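Local coordinates for protein fructose-bisphosphate aldolase (Thermus caldophilus, PDB 2FJK) that belongs to the class II fructose-bisphosphate aldolases, enzymes of the TIM-barrel fold, and holds 1,3-dihydroxyacetonephosphate in a pocket, at residues R58-T61 with R62-A66; E86-L89 with K90-E94; M1-G5 with L6-R10; K241-S244 with L245-K249; A212-Q215 with E216-E219. All coordinates share one frame; numbering follows the deposited sequence.

Interaction 1: residues R58-T61 with R62-A66; sequences RALT and RMVVA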
loop_
_atom_site.group_PDB
_atom_site.type_symbol
_atom_site.label_atom_id
_atom_site.label_comp_id
_atom_site.label_asym_id
_atom_site.label_seq_id
_atom_site.Cartn_x
_atom_site.Cartn_y
_atom_site.Cartn_z
ATOM N N ARG A 58 -13.352 -4.002 -0.528
ATOM C CA ARG A 58 -12.019 -3.424 -0.400
ATOM C C ARG A 58 -10.917 -4.446 -0.657
ATOM O O ARG A 58 -9.872 -4.106 -1.198
ATOM C CB ARG A 58 -11.855 -2.797 0.993
ATOM C CG ARG A 58 -12.813 -3.374 2.028
ATOM C CD ARG A 58 -12.663 -2.732 3.404
ATOM N NE ARG A 58 -11.565 -3.314 4.173
ATOM C CZ ARG A 58 -11.251 -2.960 5.415
ATOM N NH1 ARG A 58 -11.948 -2.018 6.040
ATOM N NH2 ARG A 58 -10.239 -3.552 6.035
ATOM N N ALA A 59 -11.150 -5.691 -0.266
ATOM C CA ALA A 59 -10.162 -6.730 -0.485
ATOM C C ALA A 59 -9.826 -6.781 -1.971
ATOM O O ALA A 59 -8.663 -6.698 -2.355
ATOM C CB ALA A 59 -10.693 -8.085 -0.024
ATOM N N LEU A 60 -10.857 -6.892 -2.803
ATOM C CA LEU A 60 -10.658 -6.969 -4.247
ATOM C C LEU A 60 -10.082 -5.706 -4.865
ATOM O O LEU A 60 -9.112 -5.774 -5.622
ATOM C CB LEU A 60 -11.979 -7.310 -4.953
ATOM C CG LEU A 60 -11.882 -7.411 -6.478
ATOM C CD1 LEU A 60 -10.871 -8.488 -6.866
ATOM C CD2 LEU A 60 -13.247 -7.731 -7.067
ATOM N N THR A 61 -10.687 -4.558 -4.563
ATOM C CA THR A 61 -10.219 -3.305 -5.144
ATOM C C THR A 61 -8.789 -2.975 -4.768
ATOM O O THR A 61 -8.014 -2.550 -5.620
ATOM C CB THR A 61 -11.125 -2.099 -4.758
ATOM O OG1 THR A 61 -11.296 -2.043 -3.334
ATOM C CG2 THR A 61 -12.476 -2.221 -5.429
ATOM N N ARG A 62 -8.441 -3.166 -3.499
ATOM C CA ARG A 62 -7.085 -2.877 -3.026
ATOM C C ARG A 62 -6.077 -3.788 -3.709
ATOM O O ARG A 62 -5.008 -3.344 -4.128
ATOM C CB ARG A 62 -6.984 -3.061 -1.507
ATOM C CG ARG A 62 -7.913 -2.167 -0.661
ATOM C CD ARG A 62 -7.655 -0.685 -0.885
ATOM N NE ARG A 62 -7.800 -0.341 -2.297
ATOM C CZ ARG A 62 -7.518 0.846 -2.820
ATOM N NH1 ARG A 62 -7.074 1.833 -2.050
ATOM N NH2 ARG A 62 -7.668 1.037 -4.122
HETATM N N MSE A 63 -6.427 -5.067 -3.817
HETATM C CA MSE A 63 -5.559 -6.046 -4.446
HETATM C C MSE A 63 -5.350 -5.781 -5.940
HETATM O O MSE A 63 -4.227 -5.856 -6.436
HETATM C CB MSE A 63 -6.134 -7.447 -4.263
HETATM C CG MSE A 63 -5.298 -8.523 -4.933
HETATM SE SE MSE A 63 -6.156 -10.228 -4.944
HETATM C CE MSE A 63 -5.315 -11.017 -3.424
ATOM N N VAL A 64 -6.430 -5.472 -6.652
ATOM C CA VAL A 64 -6.336 -5.215 -8.085
ATOM C C VAL A 64 -5.453 -3.998 -8.410
ATOM O O VAL A 64 -4.630 -4.057 -9.325
ATOM C CB VAL A 64 -7.745 -5.047 -8.702
ATOM C CG1 VAL A 64 -7.640 -4.598 -10.136
ATOM C CG2 VAL A 64 -8.490 -6.374 -8.642
ATOM N N VAL A 65 -5.618 -2.902 -7.671
ATOM C CA VAL A 65 -4.796 -1.715 -7.904
ATOM C C VAL A 65 -3.348 -2.131 -7.642
ATOM O O VAL A 65 -2.474 -1.941 -8.488
ATOM C CB VAL A 65 -5.187 -0.550 -6.964
ATOM C CG1 VAL A 65 -4.363 0.705 -7.302
ATOM C CG2 VAL A 65 -6.676 -0.259 -7.095
ATOM N N ALA A 66 -3.093 -2.696 -6.467
ATOM C CA ALA A 66 -1.760 -3.190 -6.162
ATOM C C ALA A 66 -1.729 -4.317 -7.189
ATOM O O ALA A 66 -2.751 -4.608 -7.788
ATOM C CB ALA A 66 -1.693 -3.732 -4.739
#

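Interaction 2: residues E86-L89 with K90-E94; sequences ESVL and KALRE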
loop_
_atom_site.group_PDB
_atom_site.type_symbol
_atom_site.label_atom_id
_atom_site.label_comp_id
_atom_site.label_asym_id
_atom_site.label_seq_id
_atom_site.Cartn_x
_atom_site.Cartn_y
_atom_site.Cartn_z
ATOM N N GLU A 86 -22.555 8.146 -8.223
ATOM C CA GLU A 86 -22.030 7.684 -6.945
ATOM C C GLU A 86 -21.214 6.406 -7.104
ATOM O O GLU A 86 -20.300 6.142 -6.325
ATOM C CB GLU A 86 -23.178 7.436 -5.963
ATOM C CG GLU A 86 -24.236 8.530 -5.947
ATOM C CD GLU A 86 -25.371 8.266 -6.927
ATOM O OE1 GLU A 86 -26.112 7.275 -6.722
ATOM O OE2 GLU A 86 -25.527 9.043 -7.897
ATOM N N SER A 87 -21.563 5.607 -8.108
ATOM C CA SER A 87 -20.858 4.360 -8.380
ATOM C C SER A 87 -19.484 4.707 -8.924
ATOM O O SER A 87 -18.482 4.079 -8.572
ATOM C CB SER A 87 -21.621 3.523 -9.411
ATOM O OG SER A 87 -20.914 2.328 -9.718
ATOM N N VAL A 88 -19.442 5.712 -9.794
ATOM C CA VAL A 88 -18.181 6.152 -10.373
ATOM C C VAL A 88 -17.310 6.775 -9.281
ATOM O O VAL A 88 -16.087 6.599 -9.278
ATOM C CB VAL A 88 -18.427 7.169 -11.505
ATOM C CG1 VAL A 88 -17.134 7.878 -11.886
ATOM C CG2 VAL A 88 -19.007 6.451 -12.697
ATOM N N LEU A 89 -17.942 7.485 -8.350
ATOM C CA LEU A 89 -17.210 8.115 -7.260
ATOM C C LEU A 89 -16.558 7.061 -6.377
ATOM O O LEU A 89 -15.452 7.266 -5.874
ATOM C CB LEU A 89 -18.138 8.995 -6.414
ATOM C CG LEU A 89 -18.651 10.307 -7.016
ATOM C CD1 LEU A 89 -19.464 11.054 -5.953
ATOM C CD2 LEU A 89 -17.474 11.182 -7.485
ATOM N N LYS A 90 -17.246 5.939 -6.174
ATOM C CA LYS A 90 -16.687 4.856 -5.370
ATOM C C LYS A 90 -15.487 4.264 -6.110
ATOM O O LYS A 90 -14.497 3.882 -5.501
ATOM C CB LYS A 90 -17.739 3.757 -5.115
ATOM C CG LYS A 90 -18.842 4.179 -4.149
ATOM C CD LYS A 90 -19.922 3.106 -3.984
ATOM C CE LYS A 90 -20.966 3.536 -2.952
ATOM N NZ LYS A 90 -22.095 2.563 -2.787
ATOM N N ALA A 91 -15.588 4.183 -7.427
ATOM C CA ALA A 91 -14.504 3.646 -8.243
ATOM C C ALA A 91 -13.273 4.574 -8.186
ATOM O O ALA A 91 -12.136 4.097 -8.112
ATOM C CB ALA A 91 -14.977 3.478 -9.681
ATOM N N LEU A 92 -13.504 5.889 -8.218
ATOM C CA LEU A 92 -12.405 6.867 -8.149
ATOM C C LEU A 92 -11.706 6.752 -6.802
ATOM O O LEU A 92 -10.472 6.812 -6.713
ATOM C CB LEU A 92 -12.929 8.302 -8.304
ATOM C CG LEU A 92 -13.639 8.643 -9.611
ATOM C CD1 LEU A 92 -14.062 10.119 -9.589
ATOM C CD2 LEU A 92 -12.711 8.352 -10.784
ATOM N N ARG A 93 -12.523 6.600 -5.763
ATOM C CA ARG A 93 -12.062 6.451 -4.390
ATOM C C ARG A 93 -11.211 5.195 -4.198
ATOM O O ARG A 93 -10.291 5.186 -3.380
ATOM C CB ARG A 93 -13.265 6.371 -3.457
ATOM C CG ARG A 93 -12.931 6.041 -2.000
ATOM C CD ARG A 93 -12.304 7.226 -1.297
ATOM N NE ARG A 93 -12.282 7.033 0.152
ATOM C CZ ARG A 93 -11.809 7.922 1.022
ATOM N NH1 ARG A 93 -11.315 9.075 0.595
ATOM N NH2 ARG A 93 -11.830 7.655 2.319
ATOM N N GLU A 94 -11.528 4.137 -4.939
ATOM C CA GLU A 94 -10.785 2.890 -4.823
ATOM C C GLU A 94 -9.603 2.801 -5.791
ATOM O O GLU A 94 -9.047 1.725 -5.997
ATOM C CB GLU A 94 -11.706 1.694 -5.066
ATOM C CG GLU A 94 -12.470 1.239 -3.834
ATOM C CD GLU A 94 -11.886 1.789 -2.548
ATOM O OE1 GLU A 94 -10.882 2.529 -2.622
ATOM O OE2 GLU A 94 -12.432 1.482 -1.470
#

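Interaction 3: residues M1-G5 with L6-R10; sequences MLVTG and LEILR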
loop_
_atom_site.group_PDB
_atom_site.type_symbol
_atom_site.label_atom_id
_atom_site.label_comp_id
_atom_site.label_asym_id
_atom_site.label_seq_id
_atom_site.Cartn_x
_atom_site.Cartn_y
_atom_site.Cartn_z
HETATM N N MSE A 1 2.630 -2.030 -14.888
HETATM C CA MSE A 1 2.398 -0.798 -14.095
HETATM C C MSE A 1 1.001 -0.259 -14.345
HETATM O O MSE A 1 0.395 -0.506 -15.390
HETATM C CB MSE A 1 3.439 0.274 -14.433
HETATM C CG MSE A 1 3.635 0.522 -15.913
HETATM SE SE MSE A 1 4.670 2.132 -16.238
HETATM C CE MSE A 1 6.139 1.779 -15.020
ATOM N N LEU A 2 0.498 0.483 -13.369
ATOM C CA LEU A 2 -0.836 1.036 -13.449
ATOM C C LEU A 2 -0.910 2.176 -14.458
ATOM O O LEU A 2 -0.150 3.138 -14.384
ATOM C CB LEU A 2 -1.270 1.501 -12.054
ATOM C CG LEU A 2 -2.726 1.934 -11.860
ATOM C CD1 LEU A 2 -3.666 0.801 -12.253
ATOM C CD2 LEU A 2 -2.944 2.335 -10.411
ATOM N N VAL A 3 -1.824 2.042 -15.415
ATOM C CA VAL A 3 -2.043 3.052 -16.456
ATOM C C VAL A 3 -3.552 3.336 -16.614
ATOM O O VAL A 3 -4.381 2.576 -16.118
ATOM C CB VAL A 3 -1.483 2.573 -17.807
ATOM C CG1 VAL A 3 0.038 2.458 -17.734
ATOM C CG2 VAL A 3 -2.099 1.235 -18.169
ATOM N N THR A 4 -3.906 4.426 -17.297
ATOM C CA THR A 4 -5.316 4.762 -17.485
ATOM C C THR A 4 -5.905 4.018 -18.677
ATOM O O THR A 4 -7.129 3.895 -18.814
ATOM C CB THR A 4 -5.530 6.278 -17.691
ATOM O OG1 THR A 4 -4.902 6.699 -18.905
ATOM C CG2 THR A 4 -4.959 7.053 -16.521
ATOM N N GLY A 5 -5.040 3.521 -19.546
ATOM C CA GLY A 5 -5.536 2.780 -20.685
ATOM C C GLY A 5 -5.693 3.572 -21.967
ATOM O O GLY A 5 -5.529 3.012 -23.048
ATOM N N LEU A 6 -6.016 4.859 -21.863
ATOM C CA LEU A 6 -6.179 5.686 -23.057
ATOM C C LEU A 6 -4.954 5.496 -23.938
ATOM O O LEU A 6 -5.077 5.301 -25.149
ATOM C CB LEU A 6 -6.343 7.162 -22.680
ATOM C CG LEU A 6 -6.364 8.198 -23.814
ATOM C CD1 LEU A 6 -7.391 7.821 -24.879
ATOM C CD2 LEU A 6 -6.669 9.574 -23.231
ATOM N N GLU A 7 -3.775 5.528 -23.322
ATOM C CA GLU A 7 -2.529 5.342 -24.056
ATOM C C GLU A 7 -2.457 3.898 -24.545
ATOM O O GLU A 7 -1.968 3.627 -25.642
ATOM C CB GLU A 7 -1.326 5.664 -23.165
ATOM C CG GLU A 7 -1.307 7.096 -22.621
ATOM C CD GLU A 7 -1.314 8.161 -23.712
ATOM O OE1 GLU A 7 -2.343 8.309 -24.405
ATOM O OE2 GLU A 7 -0.287 8.855 -23.876
ATOM N N ILE A 8 -2.943 2.973 -23.724
ATOM C CA ILE A 8 -2.971 1.566 -24.106
ATOM C C ILE A 8 -3.839 1.439 -25.357
ATOM O O ILE A 8 -3.413 0.897 -26.373
ATOM C CB ILE A 8 -3.640 0.682 -23.030
ATOM C CG1 ILE A 8 -2.877 0.756 -21.715
ATOM C CG2 ILE A 8 -3.708 -0.752 -23.518
ATOM C CD1 ILE A 8 -3.413 -0.204 -20.675
ATOM N N LEU A 9 -5.069 1.944 -25.255
ATOM C CA LEU A 9 -6.045 1.883 -26.339
ATOM C C LEU A 9 -5.703 2.725 -27.571
ATOM O O LEU A 9 -5.959 2.300 -28.693
ATOM C CB LEU A 9 -7.446 2.260 -25.823
ATOM C CG LEU A 9 -8.244 1.305 -24.903
ATOM C CD1 LEU A 9 -7.851 -0.149 -25.172
ATOM C CD2 LEU A 9 -7.999 1.642 -23.443
ATOM N N ARG A 10 -5.138 3.910 -27.372
ATOM C CA ARG A 10 -4.774 4.755 -28.508
ATOM C C ARG A 10 -3.791 4.031 -29.409
ATOM O O ARG A 10 -3.923 4.054 -30.633
ATOM C CB ARG A 10 -4.143 6.063 -28.038
ATOM C CG ARG A 10 -5.147 7.127 -27.655
ATOM C CD ARG A 10 -4.433 8.391 -27.237
ATOM N NE ARG A 10 -5.369 9.484 -27.010
ATOM C CZ ARG A 10 -5.039 10.639 -26.448
ATOM N NH1 ARG A 10 -3.789 10.850 -26.052
ATOM N NH2 ARG A 10 -5.957 11.582 -26.282
HETATM O O HOH W 1 -2.176 3.887 -20.822
#

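Interaction 4: residues K241-S244 with L245-K249; sequences KAIS and LGIAK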
loop_
_atom_site.group_PDB
_atom_site.type_symbol
_atom_site.label_atom_id
_atom_site.label_comp_id
_atom_site.label_asym_id
_atom_site.label_seq_id
_atom_site.Cartn_x
_atom_site.Cartn_y
_atom_site.Cartn_z
ATOM N N LYS A 241 -12.152 -8.555 -37.699
ATOM C CA LYS A 241 -12.544 -7.464 -38.582
ATOM C C LYS A 241 -12.882 -6.240 -37.742
ATOM O O LYS A 241 -12.409 -5.136 -38.017
ATOM C CB LYS A 241 -13.756 -7.879 -39.413
ATOM C CG LYS A 241 -14.137 -6.911 -40.524
ATOM C CD LYS A 241 -15.260 -7.511 -41.356
ATOM C CE LYS A 241 -15.611 -6.647 -42.559
ATOM N NZ LYS A 241 -16.637 -7.307 -43.419
ATOM N N ALA A 242 -13.695 -6.443 -36.711
ATOM C CA ALA A 242 -14.086 -5.343 -35.837
ATOM C C ALA A 242 -12.845 -4.645 -35.297
ATOM O O ALA A 242 -12.797 -3.414 -35.220
ATOM C CB ALA A 242 -14.950 -5.860 -34.686
ATOM N N ILE A 243 -11.838 -5.432 -34.929
ATOM C CA ILE A 243 -10.596 -4.865 -34.412
ATOM C C ILE A 243 -9.858 -4.121 -35.517
ATOM O O ILE A 243 -9.303 -3.048 -35.291
ATOM C CB ILE A 243 -9.666 -5.950 -33.841
ATOM C CG1 ILE A 243 -10.299 -6.567 -32.590
ATOM C CG2 ILE A 243 -8.310 -5.341 -33.502
ATOM C CD1 ILE A 243 -9.538 -7.758 -32.042
ATOM N N SER A 244 -9.855 -4.699 -36.714
ATOM C CA SER A 244 -9.191 -4.072 -37.852
ATOM C C SER A 244 -9.958 -2.816 -38.225
ATOM O O SER A 244 -9.441 -1.953 -38.933
ATOM C CB SER A 244 -9.185 -5.002 -39.065
ATOM O OG SER A 244 -10.465 -5.015 -39.685
ATOM N N LEU A 245 -11.193 -2.713 -37.749
ATOM C CA LEU A 245 -12.014 -1.557 -38.069
ATOM C C LEU A 245 -12.020 -0.431 -37.049
ATOM O O LEU A 245 -12.659 0.587 -37.281
ATOM C CB LEU A 245 -13.452 -1.991 -38.339
ATOM C CG LEU A 245 -13.671 -2.724 -39.662
ATOM C CD1 LEU A 245 -15.137 -3.102 -39.799
ATOM C CD2 LEU A 245 -13.242 -1.824 -40.816
ATOM N N GLY A 246 -11.329 -0.600 -35.922
ATOM C CA GLY A 246 -11.307 0.468 -34.928
ATOM C C GLY A 246 -11.614 0.073 -33.490
ATOM O O GLY A 246 -11.531 0.904 -32.586
ATOM N N ILE A 247 -11.991 -1.185 -33.281
ATOM C CA ILE A 247 -12.288 -1.691 -31.945
ATOM C C ILE A 247 -10.936 -1.895 -31.270
ATOM O O ILE A 247 -10.155 -2.745 -31.689
ATOM C CB ILE A 247 -13.048 -3.050 -32.018
ATOM C CG1 ILE A 247 -14.464 -2.837 -32.567
ATOM C CG2 ILE A 247 -13.103 -3.700 -30.641
ATOM C CD1 ILE A 247 -15.368 -2.030 -31.663
ATOM N N ALA A 248 -10.662 -1.109 -30.234
ATOM C CA ALA A 248 -9.386 -1.188 -29.521
ATOM C C ALA A 248 -9.450 -1.904 -28.170
ATOM O O ALA A 248 -8.415 -2.342 -27.642
ATOM C CB ALA A 248 -8.817 0.216 -29.335
ATOM N N LYS A 249 -10.648 -2.013 -27.609
ATOM C CA LYS A 249 -10.846 -2.669 -26.321
ATOM C C LYS A 249 -11.970 -3.692 -26.404
ATOM O O LYS A 249 -13.087 -3.377 -26.829
ATOM C CB LYS A 249 -11.177 -1.641 -25.243
ATOM C CG LYS A 249 -11.756 -2.259 -23.980
ATOM C CD LYS A 249 -12.074 -1.202 -22.932
ATOM C CE LYS A 249 -12.787 -1.832 -21.736
ATOM N NZ LYS A 249 -12.897 -0.875 -20.612
#

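Interaction 5: residues A212-Q215 with E216-E219; sequences AVPQ and ELVE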
loop_
_atom_site.group_PDB
_atom_site.type_symbol
_atom_site.label_atom_id
_atom_site.label_comp_id
_atom_site.label_asym_id
_atom_site.label_seq_id
_atom_site.Cartn_x
_atom_site.Cartn_y
_atom_site.Cartn_z
ATOM N N ALA A 212 -16.654 -15.535 -26.796
ATOM C CA ALA A 212 -16.746 -16.452 -27.927
ATOM C C ALA A 212 -17.614 -17.659 -27.577
ATOM O O ALA A 212 -18.194 -18.297 -28.453
ATOM C CB ALA A 212 -15.333 -16.913 -28.346
ATOM N N VAL A 213 -17.699 -17.963 -26.290
ATOM C CA VAL A 213 -18.498 -19.086 -25.825
ATOM C C VAL A 213 -18.235 -20.312 -26.711
ATOM O O VAL A 213 -19.163 -20.883 -27.291
ATOM C CB VAL A 213 -19.996 -18.725 -25.869
ATOM C CG1 VAL A 213 -20.774 -19.626 -24.924
ATOM C CG2 VAL A 213 -20.187 -17.243 -25.510
ATOM N N PRO A 214 -16.957 -20.727 -26.819
ATOM C CA PRO A 214 -16.532 -21.876 -27.629
ATOM C C PRO A 214 -17.312 -23.153 -27.365
ATOM O O PRO A 214 -17.573 -23.510 -26.215
ATOM C CB PRO A 214 -15.045 -22.012 -27.294
ATOM C CG PRO A 214 -14.955 -21.435 -25.903
ATOM C CD PRO A 214 -15.834 -20.219 -26.011
ATOM N N GLN A 215 -17.670 -23.838 -28.448
ATOM C CA GLN A 215 -18.446 -25.068 -28.376
ATOM C C GLN A 215 -17.792 -26.111 -27.481
ATOM O O GLN A 215 -18.449 -26.697 -26.619
ATOM C CB GLN A 215 -18.656 -25.632 -29.787
ATOM C CG GLN A 215 -19.583 -26.842 -29.859
ATOM C CD GLN A 215 -20.921 -26.611 -29.168
ATOM O OE1 GLN A 215 -21.570 -25.580 -29.361
ATOM N NE2 GLN A 215 -21.345 -27.580 -28.365
ATOM N N GLU A 216 -16.500 -26.344 -27.686
ATOM C CA GLU A 216 -15.781 -27.318 -26.879
ATOM C C GLU A 216 -15.955 -27.005 -25.395
ATOM O O GLU A 216 -16.137 -27.910 -24.583
ATOM C CB GLU A 216 -14.289 -27.339 -27.255
ATOM C CG GLU A 216 -13.769 -26.063 -27.919
ATOM C CD GLU A 216 -14.275 -25.882 -29.349
ATOM O OE1 GLU A 216 -14.059 -26.796 -30.179
ATOM O OE2 GLU A 216 -14.880 -24.823 -29.645
ATOM N N LEU A 217 -15.907 -25.721 -25.049
ATOM C CA LEU A 217 -16.075 -25.296 -23.661
ATOM C C LEU A 217 -17.490 -25.642 -23.211
ATOM O O LEU A 217 -17.693 -26.222 -22.143
ATOM C CB LEU A 217 -15.826 -23.785 -23.531
ATOM C CG LEU A 217 -16.149 -23.114 -22.187
ATOM C CD1 LEU A 217 -15.607 -23.936 -21.025
ATOM C CD2 LEU A 217 -15.568 -21.711 -22.173
ATOM N N VAL A 218 -18.467 -25.290 -24.038
ATOM C CA VAL A 218 -19.860 -25.592 -23.727
ATOM C C VAL A 218 -19.978 -27.086 -23.416
ATOM O O VAL A 218 -20.519 -27.470 -22.381
ATOM C CB VAL A 218 -20.782 -25.252 -24.919
ATOM C CG1 VAL A 218 -22.216 -25.678 -24.618
ATOM C CG2 VAL A 218 -20.717 -23.764 -25.219
ATOM N N GLU A 219 -19.442 -27.918 -24.312
ATOM C CA GLU A 219 -19.494 -29.373 -24.162
ATOM C C GLU A 219 -18.708 -29.889 -22.959
ATOM O O GLU A 219 -19.083 -30.887 -22.339
ATOM C CB GLU A 219 -19.002 -30.045 -25.454
ATOM C CG GLU A 219 -19.852 -29.674 -26.675
ATOM C CD GLU A 219 -19.485 -30.443 -27.940
ATOM O OE1 GLU A 219 -19.508 -31.691 -27.904
ATOM O OE2 GLU A 219 -19.187 -29.798 -28.974
#

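Interaction 1: residues R58-T61 with R62-A66
L60 and V64 sit one helical turn apart, their side chains lying next to each other and pointing the same way. Take L60 from its root: CB sets off away from the following turn, and contact begins further out. CG stands anti to the backbone N (chi1 180°), which carries the chain toward the next turn, and here L60 CG already comes to 4.2 Å from V64 CG2. At the tip it is the CD1 branch that touches, with L60 CD1 against V64 CG2 at 3.6 Å. That valine methyl also rests on the backbone, V64 CG2 being 3.1 Å from L60 O, and the same carbonyl takes the amide: V64 N to L60 O is 2.9 Å. All this belongs to helix 50-68, the crossover helix of the beta-alpha-beta unit between strands 44-47 and 75-78. L60 and V64 both lean on L48, while the end of L60 also packs on M27 of the second subunit. On another side of the helix, V65 N bonds to T61 O at 3.2 Å. T61 holds OG1 between its backbone N and carbonyl carbon (chi1 52°), the position from which the hydroxyl bonds to G57 O in the preceding turn. Beyond it, R62 bends at chi2 and chi3 and brings NE to 3.7 Å from T61 C.

Interaction 2: residues E86-L89 with K90-E94
K90, A91, L92 and R93 each send their amide N-H one turn back, to the carbonyls of E86, S87, V88 and L89, in regular alpha-helical succession; L92 N to V88 O, at 2.9 Å, is the shortest of the four. On the buried side L92 does most of the side-chain work. Its CG lies beside its own backbone N (chi1 -61°), which lays the side chain back over the preceding turn: L92 CG is 3.2 Å from V88 O and 4.2 Å from V88 CG1. Its CD1 branch then meets L89 CD2 at 4.1 Å, the two leucines crossing at a slant. K90 behaves differently. Its CG passes E86 O at 3.3 Å, and the extended chain beyond carries the amine away from the contact. The helix ends at R93; E94, the first residue to leave it, still bonds through its N to K90 O. S87 OG is hydrogen-bonded to E50, and R93 reaches over to the third subunit, where its NH1 bonds to the carbonyls of F96 and L92. Helix 85-93 thus lies with V88, A91 and L92 against V99 of strand 98-101, and with L89 and R93 facing A121 and G95 of the third subunit.

Interaction 3: residues M1-G5 with L6-R10
G5 and I8 meet where the first strand of the chain turns into helix 6-14. G5 is the N-cap residue, and its backbone angles (phi 96°, psi -32°) call for glycine, since a CB would be jammed against the carbonyl of T4. I8 packs on that bare backbone: CG1 lies beside the residue's own N and passes 3.5 Å from G5 CA, with I8 CD1 following at 3.7 Å from the same carbon. Further out the isoleucine tip meets a V3 methyl, the two side chains crossing at about a right angle, though they are modelled too close for the distance to mean anything. The carbonyl of G5 is the first acceptor of the helix and points at L9 N, in a bond modelled so short that its length is doubtful. G5 has no side chain to cap the first turn; a water accepts from G5 N at 3.2 Å and, weakly, from I8 N at 3.1 Å. L6 leaves on another side. Its CB runs alongside T4 OG1 at 4.1 Å, and with CG anti to the backbone N (chi1 173°) its CD2 ends up over one face of the R10 guanidinium, 3.7 Å above the plane. R10 NH1 also forms a long, weak salt bridge with E7 OE1, at 3.4 Å. Strand 2-3 runs parallel to strand 75-78, with backbone bonds from V3 to V75, while I8 rests on A76 and on V19 of strand 19-23, and L6 packs against Y169.

Interaction 4: residues K241-S244 with L245-K249
A Schellman motif ends helix 236-244 and releases the chain, between A242 and I247, straight into strand 247-252, a helix-to-strand step of the TIM barrel. Its long bond runs from I247 N to A242 O at 3.1 Å, the donor tilted 27° from the carbonyl plane. Inside it G246 N reaches I243 O at 3.2 Å; that donor stands well above the carbonyl plane although the N-H points at the oxygen almost straight. G246 has the positive phi (131°) that reverses the chain here, and at its backbone angles a CB would collide with the carbonyl of L245. The hydrophobic partner of the motif is present too: I247 turns its side chain back to the helix, and its CG1, beside the residue's own N (chi1 -69°), touches A242 CB at 3.7 Å. Both residues lean on L194 of helix 191-200, and I247 also packs on L205 and L207 of the neighbouring strand 205-207. A C-H...O contact joins I243 CA to I247 O at 3.5 Å. On the outer side L245 runs alongside K241, pointing the same way, with L245 CD1 at 4.0 Å from K241 CG. The amide of L245 is shared between two weak bonds, one to A242 O and one to K241 O. Past the turn, K249 NZ forms a salt bridge with E130 and a hydrogen bond with H78. One more donor grips K241 O: the S244 hydroxyl folds back over its own turn, OG 2.6 Å from K241 O, in the carbonyl plane and on a lone pair.

Interaction 5: residues A212-Q215 with E216-E219
P214 presses its ring against L217 in the closely packed, apolar part of this contact: P214 CG lies 3.5 Å from L217 CB, closer than carbons usually sit, and the L217 CD2 methyl adds a second touch to the same CG at 3.8 Å. P214 is the N-cap of helix 215-223, and its carbonyl receives V218 N at 3.0 Å. Next to this bond V218 CG2 meets V213 CG1 at 4.1 Å, a looser but buried pairing. The solvent side is held by polar ends. Q215 bends at chi2 (52°), which brings its amide across the extended chain of E219; Q215 NE2 makes a weak bond to E219 OE2 at 3.2 Å, with the amide and carboxylate planes 49° apart. E216 curls its carboxylate back toward the start of the helix, OE2 lying 3.7 Å from P214 CB, where a negative charge is probably welcome. The segment follows directly on A210 and S211 of the 1,3-dihydroxyacetonephosphate pocket. The amides of A212 and V213 bond to D255 at the start of helix 254-270, L217 packs on L258 of that helix, and V218 lies on I228 and A231.

How the interactions relate
Interactions 1 and 2 are mid-helix contacts, largely buried, whose helices also face other subunits; they touch each other where T61 and V65 pack on E94. Interactions 3, 4 and 5 are only partly buried. Interaction 3 opens a helix with a glycine N-cap and a water, whereas interaction 4 closes one with a glycine-dependent Schellman motif. These two serve the same sheet and meet through L9 CD1, which packs on A248 and K249. Interaction 3 also reaches interaction 1, L2 resting on V65. Interaction 5, another helix start, stands apart from the first three and is about 11 Å from interaction 4 at the nearest atoms; its polar side pair is solvent-facing, in contrast to the aliphatic pair L60 and V64.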